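Local coordinates for carbohydrate-binding protein (Flavonifractor plautii, PDB 6N1B), which binds the blood group B trisaccharide and, as an N-acetylgalactosamine deacetylase, probably removes the acetyl group from the terminal sugar of the A antigen, at residues 45-50 and 75-80; 52-57 and 270-275; 228-233 and 331-336. All blocks are in the same frame, centred on the assembly; numbering follows the deposited sequence.

Contact 1: 45-50 and 75-80; sequences SAHADD and PNVMRI
His47 lays one face of its imidazole on the side chain of Val77. The CG2 methyl of Val77 stands 3.7 Å from the ring centroid and only 7° off the ring normal, a CH-pi contact over the face. The rest of the valine spreads under the near side of the ring. Its CB is 3.7 Å from His47 ND1, and its CG1 lies 3.9 Å from His47 CB. The far end of the ring comes close to backbone instead: His47 CE1 is 3.0 Å from Met78 O. His47 NE2 is also close to this oxygen, at 3.3 Å, but the angle is too poor for a hydrogen bond. Ile80 adds a looser contact, its CG2 lying 4.3 Å from His47 NE2. The first torsion of His47 (chi1 -62°) sets CG opposite the carbonyl carbon, which carries the ring across to the 75-80 loop.

In the next shell, the carboxylate of Asp383 takes a hydrogen bond from His47 ND1 on one oxygen and from the backbone N of Ala48 on the other. It therefore restrains both the ring and the backbone next to it. Its neighbour Asp384 makes a salt bridge with Arg79. Arg79 belongs to the glycan pocket, and both Arg79 and Ile80 touch the bound fucose.

The 75-80 loop is thus backed by an imidazole that is itself anchored to a carboxylate. The negative charge of Asp383 may favour a positive ring.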
loop_
_atom_site.group_PDB
_atom_site.type_symbol
_atom_site.label_atom_id
_atom_site.label_comp_id
_atom_site.label_asym_id
_atom_site.label_seq_id
_atom_site.Cartn_x
_atom_site.Cartn_y
_atom_site.Cartn_z
ATOM N N SER A 45 -10.860 -23.917 3.349
ATOM C CA SER A 45 -11.487 -24.693 2.316
ATOM C C SER A 45 -12.467 -23.998 1.434
ATOM O O SER A 45 -12.697 -24.376 0.258
ATOM C CB SER A 45 -12.095 -25.931 2.870
ATOM O OG SER A 45 -13.236 -25.689 3.706
ATOM N N ALA A 46 -13.029 -22.935 1.963
ATOM C CA ALA A 46 -14.036 -22.144 1.224
ATOM C C ALA A 46 -13.470 -21.016 0.356
ATOM O O ALA A 46 -14.226 -20.239 -0.291
ATOM C CB ALA A 46 -15.078 -21.571 2.149
ATOM N N HIS A 47 -12.112 -20.945 0.298
ATOM C CA HIS A 47 -11.416 -19.897 -0.462
ATOM C C HIS A 47 -10.194 -20.358 -1.154
ATOM O O HIS A 47 -9.410 -21.169 -0.608
ATOM C CB HIS A 47 -10.998 -18.727 0.487
ATOM C CG HIS A 47 -12.151 -18.052 1.130
ATOM N ND1 HIS A 47 -12.941 -17.190 0.407
ATOM C CD2 HIS A 47 -12.643 -18.090 2.383
ATOM C CE1 HIS A 47 -13.921 -16.730 1.234
ATOM N NE2 HIS A 47 -13.765 -17.275 2.433
ATOM N N ALA A 48 -10.039 -19.903 -2.397
ATOM C CA ALA A 48 -8.777 -20.231 -3.124
ATOM C C ALA A 48 -7.577 -19.638 -2.395
ATOM O O ALA A 48 -7.664 -18.559 -1.718
ATOM C CB ALA A 48 -8.829 -19.653 -4.520
ATOM N N ASP A 49 -6.466 -20.328 -2.454
ATOM C CA ASP A 49 -5.230 -19.954 -1.796
ATOM C C ASP A 49 -4.656 -18.663 -2.390
ATOM O O ASP A 49 -4.865 -18.321 -3.513
ATOM C CB ASP A 49 -4.210 -21.092 -2.008
ATOM C CG ASP A 49 -4.440 -22.328 -1.162
ATOM O OD1 ASP A 49 -5.219 -22.324 -0.204
ATOM O OD2 ASP A 49 -3.794 -23.339 -1.493
ATOM N N ASP A 50 -3.732 -18.055 -1.600
ATOM C CA ASP A 50 -2.818 -17.071 -2.108
ATOM C C ASP A 50 -3.502 -15.781 -2.660
ATOM O O ASP A 50 -2.963 -15.096 -3.519
ATOM C CB ASP A 50 -1.800 -17.602 -3.072
ATOM C CG ASP A 50 -0.945 -18.687 -2.472
ATOM O OD1 ASP A 50 -0.668 -18.635 -1.279
ATOM O OD2 ASP A 50 -0.647 -19.680 -3.157
ATOM N N PRO A 75 -2.612 -10.838 2.816
ATOM C CA PRO A 75 -3.622 -11.693 2.296
ATOM C C PRO A 75 -4.977 -11.133 2.489
ATOM O O PRO A 75 -5.234 -10.330 3.401
ATOM C CB PRO A 75 -3.484 -13.003 3.183
ATOM C CG PRO A 75 -2.028 -12.939 3.629
ATOM C CD PRO A 75 -1.828 -11.481 3.887
ATOM N N ASN A 76 -5.971 -11.529 1.673
ATOM C CA ASN A 76 -7.372 -11.217 1.961
ATOM C C ASN A 76 -8.274 -12.129 1.167
ATOM O O ASN A 76 -7.916 -12.544 0.067
ATOM C CB ASN A 76 -7.726 -9.751 1.684
ATOM C CG ASN A 76 -8.876 -9.258 2.549
ATOM O OD1 ASN A 76 -9.127 -9.796 3.628
ATOM N ND2 ASN A 76 -9.588 -8.197 2.017
ATOM N N VAL A 77 -9.464 -12.398 1.733
ATOM C CA VAL A 77 -10.552 -13.112 1.040
ATOM C C VAL A 77 -11.851 -12.388 1.336
ATOM O O VAL A 77 -11.935 -11.666 2.345
ATOM C CB VAL A 77 -10.617 -14.607 1.530
ATOM C CG1 VAL A 77 -9.309 -15.327 1.229
ATOM C CG2 VAL A 77 -11.005 -14.722 2.958
ATOM N N MET A 78 -12.864 -12.637 0.544
ATOM C CA MET A 78 -14.199 -12.172 0.864
ATOM C C MET A 78 -14.754 -12.865 2.087
ATOM O O MET A 78 -14.428 -13.997 2.433
ATOM C CB MET A 78 -15.144 -12.414 -0.293
ATOM C CG MET A 78 -14.788 -11.632 -1.595
ATOM S SD MET A 78 -14.656 -9.857 -1.427
ATOM C CE MET A 78 -16.347 -9.420 -1.216
ATOM N N ARG A 79 -15.599 -12.066 2.807
ATOM C CA ARG A 79 -16.421 -12.521 3.902
ATOM C C ARG A 79 -15.771 -12.548 5.280
ATOM O O ARG A 79 -16.452 -12.575 6.303
ATOM C CB ARG A 79 -17.123 -13.813 3.651
ATOM C CG ARG A 79 -17.907 -13.934 2.318
ATOM C CD ARG A 79 -18.888 -15.045 2.388
ATOM N NE ARG A 79 -19.481 -15.261 1.076
ATOM C CZ ARG A 79 -20.423 -16.186 0.860
ATOM N NH1 ARG A 79 -20.871 -16.942 1.869
ATOM N NH2 ARG A 79 -20.872 -16.342 -0.399
ATOM N N ILE A 80 -14.463 -12.671 5.307
ATOM C CA ILE A 80 -13.692 -12.773 6.549
ATOM C C ILE A 80 -12.399 -12.053 6.416
ATOM O O ILE A 80 -11.697 -12.272 5.443
ATOM C CB ILE A 80 -13.556 -14.223 7.032
ATOM C CG1 ILE A 80 -12.898 -14.357 8.402
ATOM C CG2 ILE A 80 -12.871 -15.105 6.004
ATOM C CD1 ILE A 80 -13.135 -15.696 9.081
#

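Contact 2: 52-57 and 270-275. With CA (calcium ion), chain D; CA (calcium ion), chain C; GLA (alpha-D-galactopyranose), chain B.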
loop_
_atom_site.group_PDB
_atom_site.type_symbol
_atom_site.label_atom_id
_atom_site.label_comp_id
_atom_site.label_asym_id
_atom_site.label_seq_id
_atom_site.Cartn_x
_atom_site.Cartn_y
_atom_site.Cartn_z
ATOM N N VAL A 52 -4.452 -11.965 -2.187
ATOM C CA VAL A 52 -3.603 -10.961 -1.602
ATOM C C VAL A 52 -4.038 -9.588 -2.147
ATOM O O VAL A 52 -4.590 -9.469 -3.244
ATOM C CB VAL A 52 -2.109 -11.173 -1.897
ATOM C CG1 VAL A 52 -1.544 -12.386 -1.123
ATOM C CG2 VAL A 52 -1.850 -11.346 -3.396
ATOM N N THR A 53 -3.739 -8.532 -1.306
ATOM C CA THR A 53 -4.041 -7.149 -1.698
ATOM C C THR A 53 -3.090 -6.187 -1.070
ATOM O O THR A 53 -2.312 -6.527 -0.172
ATOM C CB THR A 53 -5.563 -6.864 -1.324
ATOM O OG1 THR A 53 -5.983 -5.717 -2.032
ATOM C CG2 THR A 53 -5.706 -6.663 0.154
ATOM N N HIS A 54 -3.231 -4.958 -1.549
ATOM C CA HIS A 54 -2.558 -3.835 -0.906
ATOM C C HIS A 54 -1.042 -4.020 -0.693
ATOM O O HIS A 54 -0.518 -4.013 0.425
ATOM C CB HIS A 54 -3.252 -3.455 0.392
ATOM C CG HIS A 54 -2.982 -2.085 0.949
ATOM N ND1 HIS A 54 -1.771 -1.563 1.416
ATOM C CD2 HIS A 54 -3.994 -1.170 1.151
ATOM C CE1 HIS A 54 -2.092 -0.323 1.876
ATOM N NE2 HIS A 54 -3.384 -0.088 1.694
ATOM N N PRO A 55 -0.326 -4.210 -1.818
ATOM C CA PRO A 55 1.089 -4.274 -1.710
ATOM C C PRO A 55 1.663 -2.911 -1.315
ATOM O O PRO A 55 1.123 -1.892 -1.730
ATOM C CB PRO A 55 1.581 -4.665 -3.096
ATOM C CG PRO A 55 0.529 -4.007 -3.974
ATOM C CD PRO A 55 -0.770 -4.185 -3.232
ATOM N N ASP A 56 2.878 -2.944 -0.753
ATOM C CA ASP A 56 3.734 -1.764 -0.670
ATOM C C ASP A 56 5.201 -2.185 -0.911
ATOM O O ASP A 56 5.679 -3.054 -0.129
ATOM C CB ASP A 56 3.554 -0.993 0.628
ATOM C CG ASP A 56 4.067 0.429 0.434
ATOM O OD1 ASP A 56 3.637 1.120 -0.512
ATOM O OD2 ASP A 56 5.013 0.838 1.195
ATOM N N VAL A 57 5.755 -1.636 -1.991
ATOM C CA VAL A 57 7.053 -2.109 -2.402
ATOM C C VAL A 57 8.111 -1.048 -2.122
ATOM O O VAL A 57 7.848 0.149 -2.302
ATOM C CB VAL A 57 7.006 -2.416 -3.915
ATOM C CG1 VAL A 57 8.353 -2.867 -4.443
ATOM C CG2 VAL A 57 6.019 -3.548 -4.180
ATOM N N PRO A 270 -11.184 9.999 -2.347
ATOM C CA PRO A 270 -10.150 9.032 -2.059
ATOM C C PRO A 270 -10.727 7.787 -1.384
ATOM O O PRO A 270 -11.609 7.832 -0.553
ATOM C CB PRO A 270 -9.212 9.753 -1.083
ATOM C CG PRO A 270 -10.162 10.744 -0.370
ATOM C CD PRO A 270 -11.128 11.139 -1.463
ATOM N N TRP A 271 -10.056 6.639 -1.671
ATOM C CA TRP A 271 -10.182 5.442 -0.840
ATOM C C TRP A 271 -8.884 5.038 -0.204
ATOM O O TRP A 271 -8.736 4.997 1.037
ATOM C CB TRP A 271 -10.821 4.202 -1.594
ATOM C CG TRP A 271 -10.942 2.990 -0.708
ATOM C CD1 TRP A 271 -10.297 1.762 -0.901
ATOM C CD2 TRP A 271 -11.629 2.892 0.554
ATOM N NE1 TRP A 271 -10.617 0.936 0.106
ATOM C CE2 TRP A 271 -11.446 1.560 1.016
ATOM C CE3 TRP A 271 -12.497 3.746 1.272
ATOM C CZ2 TRP A 271 -11.962 1.091 2.174
ATOM C CZ3 TRP A 271 -13.036 3.249 2.448
ATOM C CH2 TRP A 271 -12.789 1.955 2.922
ATOM N N HIS A 272 -7.862 4.709 -1.013
ATOM C CA HIS A 272 -6.577 4.218 -0.547
ATOM C C HIS A 272 -5.511 4.897 -1.419
ATOM O O HIS A 272 -5.790 5.357 -2.530
ATOM C CB HIS A 272 -6.470 2.688 -0.608
ATOM C CG HIS A 272 -7.047 1.914 0.480
ATOM N ND1 HIS A 272 -7.967 2.391 1.387
ATOM C CD2 HIS A 272 -6.822 0.614 0.829
ATOM C CE1 HIS A 272 -8.243 1.425 2.272
ATOM N NE2 HIS A 272 -7.567 0.332 1.977
ATOM N N GLN A 273 -4.259 4.957 -0.940
ATOM C CA GLN A 273 -3.222 5.723 -1.667
ATOM C C GLN A 273 -1.813 5.310 -1.246
ATOM O O GLN A 273 -1.618 4.781 -0.162
ATOM C CB GLN A 273 -3.384 7.227 -1.437
ATOM C CG GLN A 273 -3.347 7.653 0.047
ATOM C CD GLN A 273 -4.642 7.438 0.824
ATOM O OE1 GLN A 273 -5.758 7.687 0.280
ATOM N NE2 GLN A 273 -4.521 6.997 2.111
ATOM N N ASP A 274 -0.874 5.614 -2.169
ATOM C CA ASP A 274 0.576 5.453 -1.918
ATOM C C ASP A 274 1.189 6.758 -2.440
ATOM O O ASP A 274 0.887 7.235 -3.515
ATOM C CB ASP A 274 1.144 4.255 -2.693
ATOM C CG ASP A 274 2.603 3.975 -2.385
ATOM O OD1 ASP A 274 2.987 4.092 -1.177
ATOM O OD2 ASP A 274 3.348 3.567 -3.297
ATOM N N VAL A 275 2.138 7.233 -1.651
ATOM C CA VAL A 275 2.898 8.494 -2.007
ATOM C C VAL A 275 4.386 8.200 -2.096
ATOM O O VAL A 275 4.924 7.423 -1.316
ATOM C CB VAL A 275 2.633 9.612 -0.991
ATOM C CG1 VAL A 275 3.392 10.900 -1.338
ATOM C CG2 VAL A 275 1.133 9.893 -0.880
HETATM CA CA CA D . 4.800 3.164 0.132
HETATM CA CA CA C . -7.652 -1.411 3.131
HETATM C C1 GLA B . -12.974 -2.405 3.833
HETATM C C2 GLA B . -11.449 -2.422 4.184
HETATM C C3 GLA B . -11.279 -2.577 5.704
HETATM C C4 GLA B . -12.081 -1.484 6.500
HETATM C C5 GLA B . -13.548 -1.407 5.974
HETATM C C6 GLA B . -14.246 -0.191 6.433
HETATM O O2 GLA B . -10.883 -3.594 3.488
HETATM O O3 GLA B . -9.700 -2.642 6.115
HETATM O O4 GLA B . -11.391 -0.309 6.292
HETATM O O5 GLA B . -13.590 -1.238 4.489
HETATM O O6 GLA B . -15.680 -0.145 6.021
HETATM O O HOH W 1 5.616 3.283 -2.062
HETATM O O HOH W 2 -9.347 -2.216 2.438
HETATM O O HOH W 3 -6.412 -2.545 1.786
HETATM O O HOH W 4 -8.149 -3.242 4.133
HETATM O O HOH W 5 -8.705 -0.279 4.614
#
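Asp56 and Asp274 converge on one calcium ion with their carboxylate planes nearly perpendicular, 87° apart. Asp56 binds through both oxygens, OD1 at 2.4 Å and OD2 at 2.6 Å from the metal. Asp274 uses OD1 alone, also at 2.4 Å. Its OD2 accepts a hydrogen bond from a water on the calcium, and Phe339 is another polar partner of this carboxylate. The two OD1 atoms, of Asp56 and Asp274, come within 3.1 Å of each other because the ion draws them together. Asp122 completes the set of aspartates, and Arg336 donates to Asp56 OD1, which should balance the negative charge.

Two residues back along each strand, His54 and His272 meet. Their ring centroids are 5.3 Å apart and their planes are inclined at 74°, with His272 CD2 near the plane of the His54 ring, at its edge. His272 is turned by its own chain: ND1 donates to Trp271 O at 2.7 Å, almost in the imidazole plane. This fixes the ring's rotation and puts NE2 on the second calcium, 2.1 Å away. Asp120 and four waters are its other ligands. Trp271 lies beside the alpha-galactose, its ring edge near O5.

Trp271 and His272 both face Gln289, a classic beta bulge. Five antiparallel sheets, with 52-60 and 269-278 the first strands of two, are consistent with a five-bladed beta-propeller, the His272-bound calcium beside the glycan pocket and the other farther from it.

Contact 3: 228-233 and 331-336. With GLA (alpha-D-galactopyranose), chain B; GAL (beta-D-galactopyranose), chain E.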
loop_
_atom_site.group_PDB
_atom_site.type_symbol
_atom_site.label_atom_id
_atom_site.label_comp_id
_atom_site.label_asym_id
_atom_site.label_seq_id
_atom_site.Cartn_x
_atom_site.Cartn_y
_atom_site.Cartn_z
ATOM N N VAL A 228 -17.228 5.389 9.650
ATOM C CA VAL A 228 -18.169 4.763 8.694
ATOM C C VAL A 228 -17.456 3.764 7.754
ATOM O O VAL A 228 -17.975 2.672 7.566
ATOM C CB VAL A 228 -18.872 5.894 7.875
ATOM C CG1 VAL A 228 -19.744 5.266 6.763
ATOM C CG2 VAL A 228 -19.685 6.814 8.787
ATOM N N GLY A 229 -16.369 4.173 7.094
ATOM C CA GLY A 229 -15.658 3.204 6.297
ATOM C C GLY A 229 -16.048 3.241 4.815
ATOM O O GLY A 229 -16.180 4.307 4.219
ATOM N N TYR A 230 -16.262 2.043 4.265
ATOM C CA TYR A 230 -16.415 1.847 2.796
ATOM C C TYR A 230 -17.559 2.674 2.170
ATOM O O TYR A 230 -17.450 3.149 1.064
ATOM C CB TYR A 230 -16.583 0.336 2.479
ATOM C CG TYR A 230 -16.332 -0.059 1.070
ATOM C CD1 TYR A 230 -15.049 -0.244 0.598
ATOM C CD2 TYR A 230 -17.359 -0.214 0.158
ATOM C CE1 TYR A 230 -14.777 -0.638 -0.703
ATOM C CE2 TYR A 230 -17.131 -0.651 -1.115
ATOM C CZ TYR A 230 -15.829 -0.871 -1.559
ATOM O OH TYR A 230 -15.604 -1.253 -2.929
ATOM N N GLN A 231 -18.681 2.804 2.964
ATOM C CA GLN A 231 -19.839 3.587 2.422
ATOM C C GLN A 231 -19.809 5.074 2.744
ATOM O O GLN A 231 -20.756 5.777 2.392
ATOM C CB GLN A 231 -21.145 2.978 2.904
ATOM C CG GLN A 231 -21.315 1.518 2.553
ATOM C CD GLN A 231 -21.399 1.193 1.063
ATOM O OE1 GLN A 231 -21.735 2.019 0.264
ATOM N NE2 GLN A 231 -20.982 -0.077 0.695
ATOM N N ASN A 232 -18.729 5.565 3.351
ATOM C CA ASN A 232 -18.609 7.004 3.615
ATOM C C ASN A 232 -18.564 7.782 2.332
ATOM O O ASN A 232 -19.067 8.962 2.275
ATOM C CB ASN A 232 -17.420 7.277 4.536
ATOM C CG ASN A 232 -17.452 8.627 5.196
ATOM O OD1 ASN A 232 -16.441 9.474 5.021
ATOM N ND2 ASN A 232 -18.443 8.837 6.004
ATOM N N GLY A 233 -17.918 7.248 1.313
ATOM C CA GLY A 233 -17.983 7.839 -0.006
ATOM C C GLY A 233 -17.391 9.185 -0.198
ATOM O O GLY A 233 -16.228 9.451 0.159
ATOM N N ASP A 331 -11.245 -7.302 -13.210
ATOM C CA ASP A 331 -12.436 -6.730 -13.825
ATOM C C ASP A 331 -13.420 -6.059 -12.876
ATOM O O ASP A 331 -14.360 -5.413 -13.406
ATOM C CB ASP A 331 -13.184 -7.757 -14.671
ATOM C CG ASP A 331 -13.892 -8.779 -13.813
ATOM O OD1 ASP A 331 -13.752 -8.914 -12.603
ATOM O OD2 ASP A 331 -14.718 -9.574 -14.531
ATOM N N PHE A 332 -13.232 -6.141 -11.552
ATOM C CA PHE A 332 -14.154 -5.469 -10.612
ATOM C C PHE A 332 -13.732 -4.078 -10.269
ATOM O O PHE A 332 -14.529 -3.108 -10.322
ATOM C CB PHE A 332 -14.442 -6.289 -9.388
ATOM C CG PHE A 332 -15.426 -5.628 -8.413
ATOM C CD1 PHE A 332 -16.721 -5.401 -8.788
ATOM C CD2 PHE A 332 -14.990 -5.164 -7.210
ATOM C CE1 PHE A 332 -17.575 -4.713 -7.958
ATOM C CE2 PHE A 332 -15.890 -4.446 -6.381
ATOM C CZ PHE A 332 -17.162 -4.290 -6.747
ATOM N N GLN A 333 -12.508 -3.950 -9.781
ATOM C CA GLN A 333 -11.969 -2.651 -9.362
ATOM C C GLN A 333 -10.461 -2.735 -9.343
ATOM O O GLN A 333 -9.937 -3.861 -9.119
ATOM C CB GLN A 333 -12.516 -2.235 -7.999
ATOM C CG GLN A 333 -11.891 -2.887 -6.819
ATOM C CD GLN A 333 -12.677 -2.744 -5.545
ATOM O OE1 GLN A 333 -13.062 -1.504 -5.145
ATOM N NE2 GLN A 333 -12.924 -3.767 -4.861
ATOM N N ILE A 334 -9.803 -1.570 -9.510
ATOM C CA ILE A 334 -8.421 -1.492 -9.149
ATOM C C ILE A 334 -8.317 -1.100 -7.709
ATOM O O ILE A 334 -9.030 -0.153 -7.258
ATOM C CB ILE A 334 -7.616 -0.558 -10.046
ATOM C CG1 ILE A 334 -7.841 -0.851 -11.539
ATOM C CG2 ILE A 334 -6.193 -0.569 -9.686
ATOM C CD1 ILE A 334 -7.470 -2.222 -11.955
ATOM N N TYR A 335 -7.525 -1.837 -6.949
ATOM C CA TYR A 335 -7.377 -1.630 -5.512
ATOM C C TYR A 335 -6.020 -0.933 -5.235
ATOM O O TYR A 335 -5.354 -0.472 -6.143
ATOM C CB TYR A 335 -7.567 -2.979 -4.737
ATOM C CG TYR A 335 -8.273 -2.822 -3.414
ATOM C CD1 TYR A 335 -9.693 -2.635 -3.463
ATOM C CD2 TYR A 335 -7.680 -2.796 -2.178
ATOM C CE1 TYR A 335 -10.403 -2.420 -2.268
ATOM C CE2 TYR A 335 -8.344 -2.563 -1.002
ATOM C CZ TYR A 335 -9.760 -2.370 -1.082
ATOM O OH TYR A 335 -10.458 -2.077 0.104
ATOM N N ARG A 336 -5.674 -0.821 -3.954
ATOM C CA ARG A 336 -4.526 -0.030 -3.607
ATOM C C ARG A 336 -3.272 -0.475 -4.263
ATOM O O ARG A 336 -3.003 -1.684 -4.344
ATOM C CB ARG A 336 -4.398 -0.026 -2.068
ATOM C CG ARG A 336 -3.421 1.046 -1.545
ATOM C CD ARG A 336 -1.933 0.665 -1.434
ATOM N NE ARG A 336 -1.287 1.702 -0.606
ATOM C CZ ARG A 336 0.011 1.706 -0.272
ATOM N NH1 ARG A 336 0.836 0.791 -0.737
ATOM N NH2 ARG A 336 0.476 2.709 0.437
HETATM C C1 GLA B . -12.974 -2.405 3.833
HETATM C C2 GLA B . -11.449 -2.422 4.184
HETATM C C3 GLA B . -11.279 -2.577 5.704
HETATM C C4 GLA B . -12.081 -1.484 6.500
HETATM C C5 GLA B . -13.548 -1.407 5.974
HETATM C C6 GLA B . -14.246 -0.191 6.433
HETATM O O2 GLA B . -10.883 -3.594 3.488
HETATM O O3 GLA B . -9.700 -2.642 6.115
HETATM O O4 GLA B . -11.391 -0.309 6.292
HETATM O O5 GLA B . -13.590 -1.238 4.489
HETATM O O6 GLA B . -15.680 -0.145 6.021
HETATM C C1 GAL E . -17.212 -4.912 4.298
HETATM C C2 GAL E . -15.710 -4.855 4.558
HETATM C C3 GAL E . -15.150 -3.594 3.904
HETATM C C4 GAL E . -15.434 -3.454 2.417
HETATM C C5 GAL E . -16.934 -3.661 2.299
HETATM C C6 GAL E . -17.223 -3.791 0.808
HETATM O O1 GAL E . -17.736 -6.079 4.887
HETATM O O2 GAL E . -15.482 -4.766 6.015
HETATM O O3 GAL E . -13.659 -3.600 4.229
HETATM O O4 GAL E . -14.677 -4.516 1.801
HETATM O O5 GAL E . -17.315 -4.923 2.865
HETATM O O6 GAL E . -18.635 -3.723 0.666
#
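Tyr230 reaches from the 228-233 loop toward Gln333 on strand 333-342, and the two side chains approach from opposite directions. At its root, Tyr230 CB lies 3.7 Å from O6 of the alpha-galactose. CG is anti to the backbone N (chi1 -162°), which swings the ring away from the loop and beneath the neighbouring beta-galactose. That sugar covers one face. Tyr230 CD1 is 3.7 Å from its C4. Along the other edge of the same face, Tyr230 CD2 is 3.6 Å from its C6, and CE2 stays close to the same carbon. The C6 group sits toward the rim of the ring rather than over its centre. CZ is farther from the sugar, and the hydroxyl passes beyond it. There Tyr230 OH nears the carboxamide of Gln333, whose plane is almost perpendicular to the ring, at 89°. The clear polar partner of this hydroxyl is Asp297, to which it is hydrogen-bonded.

The loop backbone grips the other sugar. Tyr230 N donates to O6 of the alpha-galactose at 2.9 Å, with an N-H...O angle of 157°. Gly229 CA lies 3.4 Å from that O6, an approach that the lack of a side chain permits. A bond from Asn232 N to Gly229 O holds the turn. Across the pocket, Tyr335 OH is hydrogen-bonded to Trp271 NE1.

A tyrosine face under a sugar is a common feature of carbohydrate-binding pockets. Here a backbone N-H adds a bond to the next sugar of the blood group B trisaccharide.

How the contacts relate
Contacts 2 and 3 are centred 12 Å apart and meet directly. Arg336 NH1 of contact 3 forms a 2.8 Å salt bridge with Asp56 OD1 of contact 2, so strand 333-342 serves both the calcium site and the pocket. Both contacts touch the alpha-galactose, through Trp271 and Tyr230. Contact 1 lies farther out, with centres 19 Å from contact 2 and 18 Å from contact 3. It packs on contact 2, Asn76 CB being 4.0 Å from Thr53 CG2, but does not touch contact 3. Its loop meets the fucose. The three contacts thus line parts of the trisaccharide site, from the metal-bearing centre to the fucose end.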